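Local structure of pancreatic lipase related protein 2 (Equus caballus, 1W52) at residues 178-186 against 210-221; 341-352 against 415-426. The protein probably hydrolyses the ester bonds of triacylglycerols and galactolipids, releasing fatty acids as a calcium-binding secreted lipase. All blocks are in the same frame, centred on the assembly; numbering follows the deposited sequence.

Contact 1: 178-186 against 210-221; sequences DPAEPCFQD and PMLPSLGFGMSQ
E181 and M219 sit where two loops are joined by a pair of backbone hydrogen bonds. The amide of M219 gives its N-H to P179 O (N to O 3.1 Å). Two residues further on, E181 N donates to F217 O at 2.8 Å. Together they make a single bridge pairing A180 with G218, and the CA of A180 adds a C-H contact to F217 O.

Side-chain polar bonds extend the seam both ways. With CG anti to its own amide nitrogen (chi1 -175°) and an extended chain beyond, E181 carries its carboxylate along the other loop to M211, whose N-H meets OE1 from above the carboxylate plane. At the opposite end, D186 N donates to Q221 OE1 at 3.0 Å, from above the amide plane. Beside it the Q185 and Q221 side chains run past each other in opposite senses, their amides turned 47° apart; Q185 NE2 lies near S220 OG, too close in the model for the bond to be more than doubtful.

Both loops follow strands of the alpha/beta-hydrolase sheet, and D178, just beyond strand 173-177, is the predicted charge-relay acid. Its OD2 accepts from H265 ND1 and its OD1 from T206 N; the same carboxylate lies 3.3 Å from the CA of G218, measured from OD2, where a side chain would collide. F217, the residue before G218, touches the bound detergent in the ligand pocket.

Sulfur atoms supply the apolar contacts. M211 crosses P182 at about a right angle, SD lying 3.6 Å from the ring's CG. The SD of M219 lies 3.9 Å from P179 CB, and F184 CB touches the same sulfur more distantly.

Contact 2: 341-352 against 415-426; sequences RYRVSITLAGSG and PQLGASRITVQS
The ring of Y342 has Q425 O at its edge, near the ring plane, 3.3 Å from CD2, while the CA of S426 approaches obliquely. The torsion at chi1 (-64°) sets CG beside the backbone nitrogen and anti to the carbonyl carbon, bringing the ring alongside the opposing chain. Two other flat groups, the R343 guanidinium and the Q425 amide, belong to side chains that lie side by side and point the same way; their planes are turned 70° apart and the CB atoms meet at 4.0 Å. The guanidinium is engaged beyond this pair, in a salt bridge from NE to D388.

Three backbone bonds run between the segments, all donated by 341-352. R343 N donates to Q425 O and S345 N to T423 O, the latter at 2.7 Å and nearly straight. T347 N gives the third, to R421 O. C-H contacts fill the intervals, among them I422 CA to S345 O.

Apolar contact centres on I346 and I422, whose side chains lie side by side with the CG1 atoms 3.5 Å apart; V344 CG2 meets V424 CG2 at 4.2 Å. I422 also touches F435. An alanine in place of I422 would remove the branch lying along I346 and would probably leave a gap between I346 and F435. Farther on, A349 CB rests 3.5 Å from L417 O, and the ring of P415 lies against G352 CA, where any side chain would clash.

The segments run antiparallel, 165° apart end to end, and the first is also paired with strand 387-391 through Y342 and V344, an arrangement in keeping with the beta-sandwich of PLAT domains.

Overall arrangement
From the N terminus the chain first builds the lipase domain's mixed sheet, and contact 1 closes a short loop there: its segments follow neighbouring strands 173-177 and 201-204, and only 23 residues separate them. After 210-221 the chain adds strand 226-230, passes helix 257-277, completes the sheet with strands 285-286 and 325-329, and enters the PLAT region. Contact 2 then closes a longer excursion of 62 residues containing strand 387-391, drawing 415-426 back beside 341-352. The two closures are in series, neither nested nor crossed. Their centres lie 43 Å apart, so each ties together its own domain: contact 1 the loops beside the predicted catalytic centre, contact 2 neighbouring chains of the C-terminal domain.

Contact 1: 178-186 against 210-221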
loop_
_atom_site.group_PDB
_atom_site.type_symbol
_atom_site.label_atom_id
_atom_site.label_comp_id
_atom_site.label_asym_id
_atom_site.label_seq_id
_atom_site.Cartn_x
_atom_site.Cartn_y
_atom_site.Cartn_z
ATOM N N ASP A 178 5.419 2.701 2.626
ATOM C CA ASP A 178 6.783 2.161 2.490
ATOM C C ASP A 178 7.859 2.881 3.300
ATOM O O ASP A 178 8.667 3.667 2.795
ATOM C CB ASP A 178 7.185 2.110 1.042
ATOM C CG ASP A 178 8.339 1.161 0.788
ATOM O OD1 ASP A 178 8.340 -0.043 1.261
ATOM O OD2 ASP A 178 9.289 1.581 0.087
ATOM N N PRO A 179 7.866 2.592 4.591
ATOM C CA PRO A 179 8.819 3.235 5.501
ATOM C C PRO A 179 10.246 3.006 5.021
ATOM O O PRO A 179 10.590 1.920 4.604
ATOM C CB PRO A 179 8.580 2.524 6.825
ATOM C CG PRO A 179 7.182 1.898 6.690
ATOM C CD PRO A 179 6.955 1.638 5.258
ATOM N N ALA A 180 11.072 4.032 5.117
ATOM C CA ALA A 180 12.446 3.956 4.657
ATOM C C ALA A 180 13.206 2.883 5.409
ATOM O O ALA A 180 12.949 2.665 6.598
ATOM C CB ALA A 180 13.116 5.281 4.857
ATOM N N GLU A 181 14.139 2.238 4.709
ATOM C CA GLU A 181 15.019 1.245 5.302
ATOM C C GLU A 181 16.310 1.825 5.893
ATOM O O GLU A 181 16.516 1.698 7.074
ATOM C CB GLU A 181 15.351 0.152 4.302
ATOM C CG GLU A 181 16.173 -0.939 4.946
ATOM C CD GLU A 181 16.429 -2.127 4.050
ATOM O OE1 GLU A 181 15.725 -2.332 2.980
ATOM O OE2 GLU A 181 17.336 -2.870 4.474
ATOM N N PRO A 182 17.189 2.427 5.076
ATOM C CA PRO A 182 18.478 2.957 5.557
ATOM C C PRO A 182 18.371 3.728 6.842
ATOM O O PRO A 182 17.635 4.691 6.848
ATOM C CB PRO A 182 18.855 3.949 4.478
ATOM C CG PRO A 182 18.268 3.402 3.268
ATOM C CD PRO A 182 17.027 2.704 3.638
ATOM N N CYS A 183 19.098 3.340 7.886
ATOM C CA CYS A 183 19.074 4.034 9.176
ATOM C C CYS A 183 17.920 3.676 10.097
ATOM O O CYS A 183 17.926 4.109 11.209
ATOM C CB CYS A 183 19.088 5.537 9.000
ATOM S SG CYS A 183 20.475 6.062 8.033
ATOM N N PHE A 184 16.991 2.834 9.670
ATOM C CA PHE A 184 15.823 2.472 10.449
ATOM C C PHE A 184 15.659 0.958 10.586
ATOM O O PHE A 184 15.587 0.425 11.662
ATOM C CB PHE A 184 14.600 3.051 9.768
ATOM C CG PHE A 184 14.618 4.538 9.637
ATOM C CD1 PHE A 184 14.345 5.327 10.713
ATOM C CD2 PHE A 184 14.872 5.146 8.438
ATOM C CE1 PHE A 184 14.321 6.682 10.602
ATOM C CE2 PHE A 184 14.842 6.545 8.308
ATOM C CZ PHE A 184 14.569 7.301 9.401
ATOM N N GLN A 185 15.577 0.213 9.512
ATOM C CA GLN A 185 15.467 -1.237 9.715
ATOM C C GLN A 185 16.416 -1.683 10.842
ATOM O O GLN A 185 17.571 -1.237 10.913
ATOM C CB GLN A 185 15.745 -2.028 8.435
ATOM C CG GLN A 185 15.210 -3.431 8.516
ATOM C CD GLN A 185 14.458 -3.834 7.262
ATOM O OE1 GLN A 185 13.635 -3.090 6.736
ATOM N NE2 GLN A 185 14.720 -5.014 6.796
ATOM N N ASP A 186 15.883 -2.541 11.721
ATOM C CA ASP A 186 16.555 -3.078 12.950
ATOM C C ASP A 186 17.209 -1.985 13.811
ATOM O O ASP A 186 18.375 -2.001 14.078
ATOM C CB ASP A 186 17.588 -4.138 12.612
ATOM C CG ASP A 186 17.106 -5.149 11.589
ATOM O OD1 ASP A 186 15.867 -5.455 11.497
ATOM O OD2 ASP A 186 17.956 -5.726 10.845
ATOM N N PRO A 210 16.362 -5.704 -0.244
ATOM C CA PRO A 210 17.392 -5.162 0.644
ATOM C C PRO A 210 18.026 -3.912 0.145
ATOM O O PRO A 210 18.498 -3.862 -0.961
ATOM C CB PRO A 210 18.398 -6.294 0.785
ATOM C CG PRO A 210 17.922 -7.371 0.006
ATOM C CD PRO A 210 16.627 -7.095 -0.611
ATOM N N MET A 211 18.029 -2.875 0.953
ATOM C CA MET A 211 18.651 -1.629 0.514
ATOM C C MET A 211 20.089 -1.907 0.072
ATOM O O MET A 211 20.516 -1.497 -0.966
ATOM C CB MET A 211 18.711 -0.635 1.646
ATOM C CG MET A 211 19.577 0.543 1.291
ATOM S SD MET A 211 18.629 1.560 0.169
ATOM C CE MET A 211 19.906 2.855 -0.156
ATOM N N LEU A 212 20.817 -2.618 0.907
ATOM C CA LEU A 212 22.192 -2.873 0.640
ATOM C C LEU A 212 22.466 -4.175 -0.091
ATOM O O LEU A 212 21.739 -5.146 0.019
ATOM C CB LEU A 212 22.970 -2.839 1.930
ATOM C CG LEU A 212 23.329 -1.451 2.411
ATOM C CD1 LEU A 212 24.406 -1.675 3.439
ATOM C CD2 LEU A 212 23.784 -0.505 1.316
ATOM N N PRO A 213 23.679 -4.229 -0.661
ATOM C CA PRO A 213 23.865 -4.618 -2.052
ATOM C C PRO A 213 22.571 -4.846 -2.741
ATOM O O PRO A 213 22.321 -6.051 -2.745
ATOM C CB PRO A 213 24.672 -5.929 -1.870
ATOM C CG PRO A 213 25.769 -5.502 -0.580
ATOM C CD PRO A 213 25.017 -4.249 0.040
ATOM N N SER A 214 21.800 -3.846 -3.234
ATOM C CA SER A 214 20.493 -4.159 -3.914
ATOM C C SER A 214 19.386 -3.058 -4.058
ATOM O O SER A 214 18.467 -3.119 -4.911
ATOM C CB SER A 214 19.873 -5.400 -3.250
ATOM O OG SER A 214 18.581 -5.668 -3.668
ATOM N N LEU A 215 19.449 -2.075 -3.177
ATOM C CA LEU A 215 18.722 -0.809 -3.335
ATOM C C LEU A 215 17.187 -0.838 -3.160
ATOM O O LEU A 215 16.478 -0.104 -3.779
ATOM C CB LEU A 215 19.130 -0.164 -4.653
ATOM C CG LEU A 215 20.276 0.860 -4.486
ATOM C CD1 LEU A 215 21.526 0.286 -3.873
ATOM C CD2 LEU A 215 20.633 1.578 -5.831
ATOM N N GLY A 216 16.682 -1.676 -2.287
ATOM C CA GLY A 216 15.292 -1.630 -1.946
ATOM C C GLY A 216 15.073 -0.714 -0.746
ATOM O O GLY A 216 15.124 -1.141 0.466
ATOM N N PHE A 217 14.779 0.529 -1.119
ATOM C CA PHE A 217 14.552 1.643 -0.209
ATOM C C PHE A 217 13.555 1.397 0.907
ATOM O O PHE A 217 13.584 2.076 1.938
ATOM C CB PHE A 217 14.094 2.848 -1.027
ATOM C CG PHE A 217 15.180 3.427 -1.886
ATOM C CD1 PHE A 217 16.412 3.808 -1.324
ATOM C CD2 PHE A 217 15.008 3.567 -3.253
ATOM C CE1 PHE A 217 17.403 4.308 -2.114
ATOM C CE2 PHE A 217 15.987 4.098 -4.020
ATOM C CZ PHE A 217 17.168 4.455 -3.464
ATOM N N GLY A 218 12.653 0.446 0.674
ATOM C CA GLY A 218 11.704 -0.014 1.676
ATOM C C GLY A 218 12.198 -1.051 2.679
ATOM O O GLY A 218 13.111 -1.917 2.388
ATOM N N MET A 219 11.548 -0.963 3.842
ATOM C CA MET A 219 11.763 -1.850 4.964
ATOM C C MET A 219 11.048 -3.119 4.705
ATOM O O MET A 219 9.891 -3.089 4.336
ATOM C CB MET A 219 11.176 -1.280 6.257
ATOM C CG MET A 219 11.901 -0.100 6.767
ATOM S SD MET A 219 11.435 0.398 8.412
ATOM C CE MET A 219 11.787 -0.998 9.233
ATOM N N SER A 220 11.727 -4.227 4.924
ATOM C CA SER A 220 11.097 -5.539 4.911
ATOM C C SER A 220 10.468 -5.901 6.287
ATOM O O SER A 220 9.508 -6.666 6.378
ATOM C CB SER A 220 12.162 -6.557 4.559
ATOM O OG SER A 220 13.214 -6.540 5.521
ATOM N N GLN A 221 11.059 -5.352 7.338
ATOM C CA GLN A 221 10.614 -5.501 8.708
ATOM C C GLN A 221 9.184 -5.136 8.961
ATOM O O GLN A 221 8.779 -4.034 8.660
ATOM C CB GLN A 221 11.462 -4.591 9.574
ATOM C CG GLN A 221 11.221 -4.742 11.038
ATOM C CD GLN A 221 12.389 -4.207 11.917
ATOM O OE1 GLN A 221 12.886 -3.085 11.728
ATOM N NE2 GLN A 221 12.795 -5.009 12.890
#

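Contact 2: 341-352 against 415-426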
loop_
_atom_site.group_PDB
_atom_site.type_symbol
_atom_site.label_atom_id
_atom_site.label_comp_id
_atom_site.label_asym_id
_atom_site.label_seq_id
_atom_site.Cartn_x
_atom_site.Cartn_y
_atom_site.Cartn_z
ATOM N N ARG A 341 -9.582 -10.658 -7.008
ATOM C CA ARG A 341 -9.029 -11.969 -7.119
ATOM C C ARG A 341 -10.141 -12.977 -7.216
ATOM O O ARG A 341 -11.131 -12.909 -6.483
ATOM C CB ARG A 341 -8.191 -12.273 -5.919
ATOM C CG ARG A 341 -7.412 -13.504 -6.066
ATOM C CD ARG A 341 -6.467 -13.666 -4.924
ATOM N NE ARG A 341 -5.429 -14.685 -5.073
ATOM C CZ ARG A 341 -4.397 -14.579 -5.891
ATOM N NH1 ARG A 341 -4.277 -13.500 -6.701
ATOM N NH2 ARG A 341 -3.469 -15.560 -5.889
ATOM N N TYR A 342 -9.952 -13.929 -8.119
ATOM C CA TYR A 342 -10.900 -14.992 -8.370
ATOM C C TYR A 342 -10.149 -16.298 -8.369
ATOM O O TYR A 342 -8.993 -16.320 -8.734
ATOM C CB TYR A 342 -11.549 -14.726 -9.709
ATOM C CG TYR A 342 -12.371 -13.441 -9.724
ATOM C CD1 TYR A 342 -11.811 -12.273 -10.167
ATOM C CD2 TYR A 342 -13.723 -13.409 -9.299
ATOM C CE1 TYR A 342 -12.549 -11.075 -10.205
ATOM C CE2 TYR A 342 -14.475 -12.208 -9.328
ATOM C CZ TYR A 342 -13.875 -11.034 -9.793
ATOM O OH TYR A 342 -14.535 -9.802 -9.859
ATOM N N ARG A 343 -10.755 -17.381 -7.902
ATOM C CA ARG A 343 -10.183 -18.724 -8.158
ATOM C C ARG A 343 -10.835 -19.417 -9.371
ATOM O O ARG A 343 -12.046 -19.262 -9.605
ATOM C CB ARG A 343 -10.346 -19.636 -6.977
ATOM C CG ARG A 343 -9.792 -20.977 -7.258
ATOM C CD ARG A 343 -9.660 -21.811 -6.027
ATOM N NE ARG A 343 -8.726 -21.218 -5.088
ATOM C CZ ARG A 343 -8.404 -21.724 -3.905
ATOM N NH1 ARG A 343 -8.942 -22.858 -3.458
ATOM N NH2 ARG A 343 -7.523 -21.089 -3.155
ATOM N N VAL A 344 -10.028 -20.174 -10.127
ATOM C CA VAL A 344 -10.485 -20.839 -11.364
ATOM C C VAL A 344 -9.993 -22.278 -11.442
ATOM O O VAL A 344 -8.809 -22.543 -11.663
ATOM C CB VAL A 344 -10.078 -20.101 -12.640
ATOM C CG1 VAL A 344 -10.246 -20.993 -13.776
ATOM C CG2 VAL A 344 -10.939 -18.851 -12.873
ATOM N N SER A 345 -10.938 -23.198 -11.253
ATOM C CA SER A 345 -10.689 -24.620 -11.424
ATOM C C SER A 345 -11.133 -25.058 -12.796
ATOM O O SER A 345 -12.073 -24.478 -13.370
ATOM C CB SER A 345 -11.428 -25.451 -10.378
ATOM O OG SER A 345 -11.388 -24.821 -9.105
ATOM N N ILE A 346 -10.421 -26.072 -13.305
ATOM C CA ILE A 346 -10.761 -26.790 -14.532
ATOM C C ILE A 346 -10.352 -28.267 -14.352
ATOM O O ILE A 346 -9.182 -28.567 -14.154
ATOM C CB ILE A 346 -10.114 -26.103 -15.781
ATOM C CG1 ILE A 346 -10.991 -24.902 -16.211
ATOM C CG2 ILE A 346 -9.971 -27.084 -16.919
ATOM C CD1 ILE A 346 -10.505 -24.016 -17.378
ATOM N N THR A 347 -11.357 -29.149 -14.343
ATOM C CA THR A 347 -11.185 -30.604 -14.392
ATOM C C THR A 347 -11.344 -31.058 -15.833
ATOM O O THR A 347 -12.280 -30.638 -16.530
ATOM C CB THR A 347 -12.247 -31.322 -13.510
ATOM O OG1 THR A 347 -11.855 -31.302 -12.134
ATOM C CG2 THR A 347 -12.327 -32.819 -13.836
ATOM N N LEU A 348 -10.445 -31.930 -16.277
ATOM C CA LEU A 348 -10.380 -32.273 -17.695
ATOM C C LEU A 348 -11.358 -33.373 -18.074
ATOM O O LEU A 348 -12.107 -33.879 -17.238
ATOM C CB LEU A 348 -8.946 -32.634 -18.100
ATOM C CG LEU A 348 -8.030 -31.408 -18.235
ATOM C CD1 LEU A 348 -6.662 -31.853 -18.676
ATOM C CD2 LEU A 348 -8.574 -30.332 -19.205
ATOM N N ALA A 349 -11.373 -33.704 -19.355
ATOM C CA ALA A 349 -12.224 -34.761 -19.852
ATOM C C ALA A 349 -11.560 -35.398 -21.071
ATOM O O ALA A 349 -10.386 -35.127 -21.357
ATOM C CB ALA A 349 -13.591 -34.192 -20.188
ATOM N N GLY A 350 -12.298 -36.281 -21.746
ATOM C CA GLY A 350 -11.897 -36.838 -23.033
ATOM C C GLY A 350 -11.289 -38.232 -22.979
ATOM O O GLY A 350 -11.549 -39.007 -22.044
ATOM N N SER A 351 -10.475 -38.539 -23.997
ATOM C CA SER A 351 -9.838 -39.852 -24.141
ATOM C C SER A 351 -8.313 -39.759 -24.258
ATOM O O SER A 351 -7.579 -40.388 -23.487
ATOM C CB SER A 351 -10.411 -40.587 -25.364
ATOM O OG SER A 351 -10.468 -41.991 -25.149
ATOM N N GLY A 352 -7.839 -38.980 -25.220
ATOM C CA GLY A 352 -6.418 -38.933 -25.513
ATOM C C GLY A 352 -5.663 -37.908 -24.688
ATOM O O GLY A 352 -6.219 -36.876 -24.337
ATOM N N PRO A 415 -7.131 -35.547 -29.681
ATOM C CA PRO A 415 -8.360 -36.065 -29.044
ATOM C C PRO A 415 -9.501 -35.048 -28.861
ATOM O O PRO A 415 -9.344 -33.869 -29.186
ATOM C CB PRO A 415 -7.860 -36.583 -27.685
ATOM C CG PRO A 415 -6.346 -36.570 -27.808
ATOM C CD PRO A 415 -6.031 -35.439 -28.699
ATOM N N GLN A 416 -10.644 -35.512 -28.361
ATOM C CA GLN A 416 -11.825 -34.657 -28.234
ATOM C C GLN A 416 -11.977 -34.242 -26.781
ATOM O O GLN A 416 -12.745 -34.850 -26.029
ATOM C CB GLN A 416 -13.072 -35.389 -28.746
ATOM C CG GLN A 416 -12.907 -35.972 -30.160
ATOM C CD GLN A 416 -14.212 -36.023 -30.947
ATOM O OE1 GLN A 416 -15.002 -36.952 -30.781
ATOM N NE2 GLN A 416 -14.433 -35.030 -31.808
ATOM N N LEU A 417 -11.245 -33.193 -26.398
ATOM C CA LEU A 417 -10.926 -32.961 -24.979
ATOM C C LEU A 417 -11.997 -32.222 -24.127
ATOM O O LEU A 417 -12.575 -32.828 -23.206
ATOM C CB LEU A 417 -9.520 -32.337 -24.821
ATOM C CG LEU A 417 -8.638 -33.081 -23.784
ATOM C CD1 LEU A 417 -8.338 -34.519 -24.206
ATOM C CD2 LEU A 417 -7.317 -32.368 -23.476
ATOM N N GLY A 418 -12.258 -30.944 -24.411
ATOM C CA GLY A 418 -13.202 -30.149 -23.622
ATOM C C GLY A 418 -12.864 -29.907 -22.143
ATOM O O GLY A 418 -11.706 -29.774 -21.745
ATOM N N ALA A 419 -13.894 -29.822 -21.314
ATOM C CA ALA A 419 -13.702 -29.578 -19.894
ATOM C C ALA A 419 -15.013 -29.858 -19.214
ATOM O O ALA A 419 -15.988 -29.108 -19.389
ATOM C CB ALA A 419 -13.286 -28.154 -19.638
ATOM N N SER A 420 -15.028 -30.966 -18.472
ATOM C CA SER A 420 -16.184 -31.406 -17.684
ATOM C C SER A 420 -16.761 -30.240 -16.877
ATOM O O SER A 420 -17.953 -29.893 -17.017
ATOM C CB SER A 420 -15.766 -32.561 -16.746
ATOM O OG SER A 420 -16.818 -32.977 -15.891
ATOM N N ARG A 421 -15.898 -29.634 -16.050
ATOM C CA ARG A 421 -16.290 -28.523 -15.189
ATOM C C ARG A 421 -15.177 -27.463 -15.013
ATOM O O ARG A 421 -13.984 -27.754 -15.130
ATOM C CB ARG A 421 -16.839 -29.063 -13.845
ATOM C CG ARG A 421 -18.099 -29.964 -14.023
ATOM C CD ARG A 421 -18.722 -30.547 -12.755
ATOM N NE ARG A 421 -19.560 -31.712 -13.062
ATOM C CZ ARG A 421 -20.437 -32.277 -12.232
ATOM N NH1 ARG A 421 -20.626 -31.801 -11.006
ATOM N NH2 ARG A 421 -21.136 -33.333 -12.634
ATOM N N ILE A 422 -15.630 -26.224 -14.794
ATOM C CA ILE A 422 -14.802 -25.039 -14.533
ATOM C C ILE A 422 -15.337 -24.284 -13.292
ATOM O O ILE A 422 -16.033 -23.263 -13.419
ATOM C CB ILE A 422 -14.814 -24.057 -15.757
ATOM C CG1 ILE A 422 -14.351 -24.751 -17.039
ATOM C CG2 ILE A 422 -13.952 -22.801 -15.485
ATOM C CD1 ILE A 422 -14.370 -23.834 -18.262
ATOM N N THR A 423 -15.026 -24.781 -12.095
ATOM C CA THR A 423 -15.336 -24.053 -10.858
ATOM C C THR A 423 -14.735 -22.629 -10.921
ATOM O O THR A 423 -13.517 -22.477 -10.891
ATOM C CB THR A 423 -14.767 -24.828 -9.621
ATOM O OG1 THR A 423 -15.346 -26.136 -9.519
ATOM C CG2 THR A 423 -15.135 -24.155 -8.331
ATOM N N VAL A 424 -15.574 -21.599 -11.050
ATOM C CA VAL A 424 -15.119 -20.212 -10.835
ATOM C C VAL A 424 -15.196 -19.902 -9.311
ATOM O O VAL A 424 -15.611 -20.775 -8.529
ATOM C CB VAL A 424 -15.933 -19.200 -11.714
ATOM C CG1 VAL A 424 -16.385 -17.946 -10.932
ATOM C CG2 VAL A 424 -15.133 -18.805 -12.891
ATOM N N GLN A 425 -14.763 -18.704 -8.888
ATOM C CA GLN A 425 -14.989 -18.220 -7.506
ATOM C C GLN A 425 -14.525 -16.776 -7.235
ATOM O O GLN A 425 -13.548 -16.324 -7.812
ATOM C CB GLN A 425 -14.292 -19.141 -6.502
ATOM C CG GLN A 425 -14.657 -18.845 -5.080
ATOM C CD GLN A 425 -14.160 -19.894 -4.141
ATOM O OE1 GLN A 425 -14.349 -19.775 -2.941
ATOM N NE2 GLN A 425 -13.519 -20.932 -4.677
ATOM N N SER A 426 -15.217 -16.076 -6.337
ATOM C CA SER A 426 -14.773 -14.755 -5.879
ATOM C C SER A 426 -13.972 -14.808 -4.590
ATOM O O SER A 426 -14.066 -15.760 -3.817
ATOM C CB SER A 426 -15.923 -13.801 -5.669
ATOM O OG SER A 426 -15.398 -12.513 -5.461
#